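Local coordinates for PTS-dependent dihydroxyacetone kinase operon regulatory protein (Escherichia coli, PDB 4LRZ), which activates transcription of the dhaKLM operon from a sigma-70 promoter and represses its own expression, this chain being its N-terminal, probably sensory, part with GAF and PAS domains, at residues L54-A59 / N187-D192; T130-H135 / C165-T170. All coordinates share one frame; numbering follows the deposited sequence.

Interaction 1: L54-A59 / N187-D192; sequences LTLGQA and NLLLTD
Leu56 of helix 51-66 meets Leu188 and Leu189 of helix 174-211, where two helices of the GAF domain pass each other, the second being the long helix that runs on toward the PAS domain. The segment axes come no closer than 10.5 Å and run obliquely, more antiparallel than parallel, at 136° between their N-to-C directions, and Leu56 alone of 54-59 bridges the gap. Before it in sequence, Leu54 turns to Tyr47 of helix 40-49. Leu56 then carries the whole contact: its CG stands anti to the carbonyl carbon (chi1 -67°) and the extended chain sends CD1 between the two leucines of the other helix. There CD1 lies 3.7 Å from Leu188 CB, while Leu56 and Leu188 each also pack on a polar side chain of another protein. Asp192, one turn further along, only borders this methyl; its OD2 is engaged by a basic side chain of that other protein. Gln58 is turned to other neighbours, its OE1 hydrogen-bonded to Ser86 OG and its side chain on Tyr47. The contact is apolar, and its tightest point is methyl on methyl, Leu56 CD1 against Leu189 CD2 at 3.6 Å.

Interaction 2: T130-H135 / C165-T170; sequences TMADQH and CPVEQT
Met131, Ala132, Val167 and Thr170 make the apolar contact, centred on the Val167 CG2 methyl. Met131 crosses Val167 at about a right angle, its chain bent at the thioether (chi3 52°) to bring CE within 3.5 Å of Val167 CG2. The same CE meets Thr170 CG2 tip to tip at 3.6 Å. Ala132 lies along the valine methyl, CB at 3.9 Å and backbone N at 3.6 Å from Val167 CG2. Both segments are strand ends turning into short 3-10 segments, on the antiparallel sheet of the GAF domain: 130-135 leaves edge strand 128-131, while the other segment leaves strand 157-166, and strand 143-151 runs between them. Ala132 and Val167 each have a backbone partner near the start of that middle strand, Trp143 and Asn142. Hydrogen bonds act within the turns. Gln134 folds back so that OE1 accepts from Met131 N at 2.6 Å, the donor lying in the carbonyl plane of the side-chain amide. Ala132 O takes two donors from His135, the backbone N at 3.1 Å and ND1 on a lone pair at 3.0 Å, the latter bond bent to 132° at the hydrogen. Outside both segments, Lys129 NZ is hydrogen-bonded to Thr170 OG1.

From the N terminus, the chain first passes 54-59 on helix 51-66, then lays down strands 74-79 and 84-89 and reaches 130-135 at the end of edge strand 128-131. Strands 143-151 and 157-166 follow, and 165-170, at the end of the latter, closes the short loop of interaction 2, with 29 residues between its segments. Helix 174-211 then brings 187-192 back to 54-59, closing the larger loop of interaction 1, inside which interaction 2 is nested. The centres lie 29 Å apart and the nearest atoms about 17 Å, so the two do not touch. Interaction 1 joins an early and a late helix of the GAF domain; interaction 2 joins two turns at one end of its sheet.

Interaction 1: L54-A59 / N187-D192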
loop_
_atom_site.group_PDB
_atom_site.type_symbol
_atom_site.label_atom_id
_atom_site.label_comp_id
_atom_site.label_asym_id
_atom_site.label_seq_id
_atom_site.Cartn_x
_atom_site.Cartn_y
_atom_site.Cartn_z
ATOM N N LEU F 54 12.192 -9.356 -3.015
ATOM C CA LEU F 54 12.277 -10.466 -3.968
ATOM C C LEU F 54 10.996 -11.214 -4.125
ATOM O O LEU F 54 10.549 -11.487 -5.241
ATOM C CB LEU F 54 13.309 -11.530 -3.522
ATOM C CG LEU F 54 14.570 -11.616 -4.346
ATOM C CD1 LEU F 54 15.429 -12.781 -3.890
ATOM C CD2 LEU F 54 14.261 -11.673 -5.849
ATOM N N THR F 55 10.429 -11.601 -3.000
ATOM C CA THR F 55 9.278 -12.463 -3.058
ATOM C C THR F 55 8.141 -11.697 -3.725
ATOM O O THR F 55 7.402 -12.276 -4.511
ATOM C CB THR F 55 8.881 -13.019 -1.694
ATOM O OG1 THR F 55 8.256 -11.995 -0.949
ATOM C CG2 THR F 55 10.100 -13.499 -0.948
ATOM N N LEU F 56 8.064 -10.394 -3.467
ATOM C CA LEU F 56 7.032 -9.540 -4.056
ATOM C C LEU F 56 7.305 -9.379 -5.547
ATOM O O LEU F 56 6.423 -9.546 -6.395
ATOM C CB LEU F 56 7.029 -8.189 -3.367
ATOM C CG LEU F 56 6.606 -8.097 -1.897
ATOM C CD1 LEU F 56 6.651 -6.638 -1.501
ATOM C CD2 LEU F 56 5.158 -8.602 -1.690
ATOM N N GLY F 57 8.567 -9.122 -5.871
ATOM C CA GLY F 57 8.992 -9.001 -7.252
ATOM C C GLY F 57 8.771 -10.236 -8.107
ATOM O O GLY F 57 8.427 -10.110 -9.280
ATOM N N GLN F 58 9.018 -11.416 -7.540
ATOM C CA GLN F 58 8.948 -12.692 -8.287
ATOM C C GLN F 58 7.474 -13.053 -8.628
ATOM O O GLN F 58 7.187 -13.541 -9.728
ATOM C CB GLN F 58 9.622 -13.834 -7.496
ATOM C CG GLN F 58 11.174 -13.811 -7.501
ATOM C CD GLN F 58 11.839 -14.875 -6.580
ATOM O OE1 GLN F 58 12.875 -15.432 -6.937
ATOM N NE2 GLN F 58 11.257 -15.139 -5.412
ATOM N N ALA F 59 6.554 -12.792 -7.687
ATOM C CA ALA F 59 5.116 -13.012 -7.931
ATOM C C ALA F 59 4.614 -12.120 -9.077
ATOM O O ALA F 59 3.888 -12.588 -9.987
ATOM C CB ALA F 59 4.290 -12.778 -6.644
ATOM N N ASN F 187 5.161 -0.051 -3.954
ATOM C CA ASN F 187 4.052 0.274 -3.096
ATOM C C ASN F 187 3.699 -0.875 -2.159
ATOM O O ASN F 187 3.202 -0.644 -1.057
ATOM C CB ASN F 187 2.866 0.776 -3.903
ATOM C CG ASN F 187 3.143 2.124 -4.533
ATOM O OD1 ASN F 187 3.908 2.930 -3.992
ATOM N ND2 ASN F 187 2.564 2.364 -5.685
ATOM N N LEU F 188 3.991 -2.093 -2.595
ATOM C CA LEU F 188 3.723 -3.220 -1.766
ATOM C C LEU F 188 4.682 -3.239 -0.578
ATOM O O LEU F 188 4.305 -3.693 0.485
ATOM C CB LEU F 188 3.835 -4.480 -2.559
ATOM C CG LEU F 188 2.625 -5.258 -3.079
ATOM C CD1 LEU F 188 1.258 -4.812 -2.651
ATOM C CD2 LEU F 188 2.763 -5.505 -4.581
ATOM N N LEU F 189 5.911 -2.752 -0.755
ATOM C CA LEU F 189 6.848 -2.678 0.363
ATOM C C LEU F 189 6.330 -1.629 1.325
ATOM O O LEU F 189 6.362 -1.815 2.534
ATOM C CB LEU F 189 8.273 -2.348 -0.077
ATOM C CG LEU F 189 9.006 -3.443 -0.880
ATOM C CD1 LEU F 189 10.282 -2.857 -1.516
ATOM C CD2 LEU F 189 9.344 -4.678 -0.041
ATOM N N LEU F 190 5.813 -0.548 0.786
ATOM C CA LEU F 190 5.176 0.467 1.601
ATOM C C LEU F 190 3.954 -0.038 2.393
ATOM O O LEU F 190 3.775 0.358 3.573
ATOM C CB LEU F 190 4.766 1.637 0.705
ATOM C CG LEU F 190 4.043 2.799 1.368
ATOM C CD1 LEU F 190 5.033 3.533 2.232
ATOM C CD2 LEU F 190 3.485 3.737 0.267
ATOM N N THR F 191 3.134 -0.906 1.783
ATOM C CA THR F 191 1.981 -1.408 2.518
ATOM C C THR F 191 2.413 -2.382 3.626
ATOM O O THR F 191 1.836 -2.342 4.692
ATOM C CB THR F 191 0.808 -1.980 1.653
ATOM O OG1 THR F 191 1.071 -3.335 1.309
ATOM C CG2 THR F 191 0.611 -1.202 0.387
ATOM N N ASP F 192 3.451 -3.193 3.397
ATOM C CA ASP F 192 4.040 -4.022 4.480
ATOM C C ASP F 192 4.476 -3.133 5.650
ATOM O O ASP F 192 4.236 -3.449 6.824
ATOM C CB ASP F 192 5.252 -4.854 4.010
ATOM C CG ASP F 192 4.857 -6.195 3.339
ATOM O OD1 ASP F 192 3.661 -6.572 3.366
ATOM O OD2 ASP F 192 5.743 -6.880 2.767
#

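Interaction 2: T130-H135 / C165-T170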
loop_
_atom_site.group_PDB
_atom_site.type_symbol
_atom_site.label_atom_id
_atom_site.label_comp_id
_atom_site.label_asym_id
_atom_site.label_seq_id
_atom_site.Cartn_x
_atom_site.Cartn_y
_atom_site.Cartn_z
ATOM N N THR F 130 17.441 0.996 -23.476
ATOM C CA THR F 130 18.586 1.121 -24.381
ATOM C C THR F 130 18.455 0.012 -25.438
ATOM O O THR F 130 18.060 -1.115 -25.101
ATOM C CB THR F 130 19.916 0.991 -23.634
ATOM O OG1 THR F 130 19.919 -0.228 -22.909
ATOM C CG2 THR F 130 20.118 2.110 -22.603
ATOM N N MET F 131 18.724 0.335 -26.701
ATOM C CA MET F 131 18.567 -0.624 -27.806
ATOM C C MET F 131 19.800 -0.617 -28.690
ATOM O O MET F 131 20.400 0.408 -28.849
ATOM C CB MET F 131 17.412 -0.227 -28.742
ATOM C CG MET F 131 16.110 0.073 -28.072
ATOM S SD MET F 131 14.901 0.520 -29.340
ATOM C CE MET F 131 15.053 -0.862 -30.478
ATOM N N ALA F 132 20.130 -1.760 -29.280
ATOM C CA ALA F 132 21.085 -1.867 -30.360
ATOM C C ALA F 132 22.382 -1.149 -29.971
ATOM O O ALA F 132 22.874 -1.356 -28.850
ATOM C CB ALA F 132 20.478 -1.295 -31.630
ATOM N N ASP F 133 22.869 -0.276 -30.854
ATOM C CA ASP F 133 24.167 0.393 -30.704
ATOM C C ASP F 133 24.193 1.621 -29.775
ATOM O O ASP F 133 25.232 2.294 -29.683
ATOM C CB ASP F 133 24.807 0.701 -32.084
ATOM C CG ASP F 133 24.014 1.712 -32.920
ATOM O OD1 ASP F 133 22.783 1.887 -32.726
ATOM O OD2 ASP F 133 24.640 2.327 -33.818
ATOM N N GLN F 134 23.076 1.898 -29.080
ATOM C CA GLN F 134 23.149 2.759 -27.869
ATOM C C GLN F 134 23.962 2.054 -26.781
ATOM O O GLN F 134 24.494 2.715 -25.887
ATOM C CB GLN F 134 21.761 3.079 -27.270
ATOM C CG GLN F 134 20.798 3.804 -28.188
ATOM C CD GLN F 134 19.395 3.931 -27.561
ATOM O OE1 GLN F 134 18.854 2.958 -27.038
ATOM N NE2 GLN F 134 18.821 5.123 -27.601
ATOM N N HIS F 135 24.007 0.718 -26.821
ATOM C CA HIS F 135 24.788 -0.046 -25.858
ATOM C C HIS F 135 26.299 0.170 -26.136
ATOM O O HIS F 135 26.728 0.200 -27.288
ATOM C CB HIS F 135 24.433 -1.534 -25.901
ATOM C CG HIS F 135 23.062 -1.849 -25.357
ATOM N ND1 HIS F 135 22.038 -2.332 -26.143
ATOM C CD2 HIS F 135 22.556 -1.759 -24.103
ATOM C CE1 HIS F 135 20.951 -2.473 -25.410
ATOM N NE2 HIS F 135 21.248 -2.154 -24.164
ATOM N N CYS F 165 14.994 -8.321 -24.482
ATOM C CA CYS F 165 14.490 -8.963 -25.693
ATOM C C CYS F 165 15.337 -8.667 -26.912
ATOM O O CYS F 165 15.962 -7.610 -26.967
ATOM C CB CYS F 165 13.023 -8.574 -25.978
ATOM S SG CYS F 165 12.693 -6.899 -26.573
ATOM N N PRO F 166 15.339 -9.586 -27.914
ATOM C CA PRO F 166 16.017 -9.266 -29.185
ATOM C C PRO F 166 15.549 -7.911 -29.691
ATOM O O PRO F 166 14.362 -7.581 -29.592
ATOM C CB PRO F 166 15.600 -10.403 -30.121
ATOM C CG PRO F 166 15.299 -11.550 -29.237
ATOM C CD PRO F 166 14.843 -10.976 -27.892
ATOM N N VAL F 167 16.491 -7.109 -30.163
ATOM C CA VAL F 167 16.212 -5.729 -30.524
ATOM C C VAL F 167 15.058 -5.592 -31.550
ATOM O O VAL F 167 14.221 -4.698 -31.416
ATOM C CB VAL F 167 17.527 -4.987 -30.970
ATOM C CG1 VAL F 167 17.910 -5.341 -32.371
ATOM C CG2 VAL F 167 17.374 -3.494 -30.821
ATOM N N GLU F 168 14.998 -6.484 -32.543
ATOM C CA GLU F 168 13.934 -6.432 -33.563
ATOM C C GLU F 168 12.507 -6.665 -33.013
ATOM O O GLU F 168 11.532 -6.289 -33.654
ATOM C CB GLU F 168 14.229 -7.379 -34.758
ATOM C CG GLU F 168 13.943 -8.912 -34.515
ATOM C CD GLU F 168 15.140 -9.725 -33.895
ATOM O OE1 GLU F 168 16.224 -9.138 -33.558
ATOM O OE2 GLU F 168 14.969 -10.973 -33.753
ATOM N N GLN F 169 12.387 -7.264 -31.830
ATOM C CA GLN F 169 11.069 -7.554 -31.262
ATOM C C GLN F 169 10.604 -6.626 -30.140
ATOM O O GLN F 169 9.619 -6.914 -29.468
ATOM C CB GLN F 169 11.044 -8.973 -30.740
ATOM C CG GLN F 169 11.243 -10.014 -31.792
ATOM C CD GLN F 169 11.372 -11.362 -31.168
ATOM O OE1 GLN F 169 10.526 -11.775 -30.357
ATOM N NE2 GLN F 169 12.443 -12.063 -31.510
ATOM N N THR F 170 11.306 -5.523 -29.932
ATOM C CA THR F 170 10.946 -4.603 -28.866
ATOM C C THR F 170 9.518 -4.104 -29.078
ATOM O O THR F 170 9.090 -3.999 -30.200
ATOM C CB THR F 170 11.966 -3.444 -28.752
ATOM O OG1 THR F 170 11.768 -2.771 -27.497
ATOM C CG2 THR F 170 11.833 -2.456 -29.920
#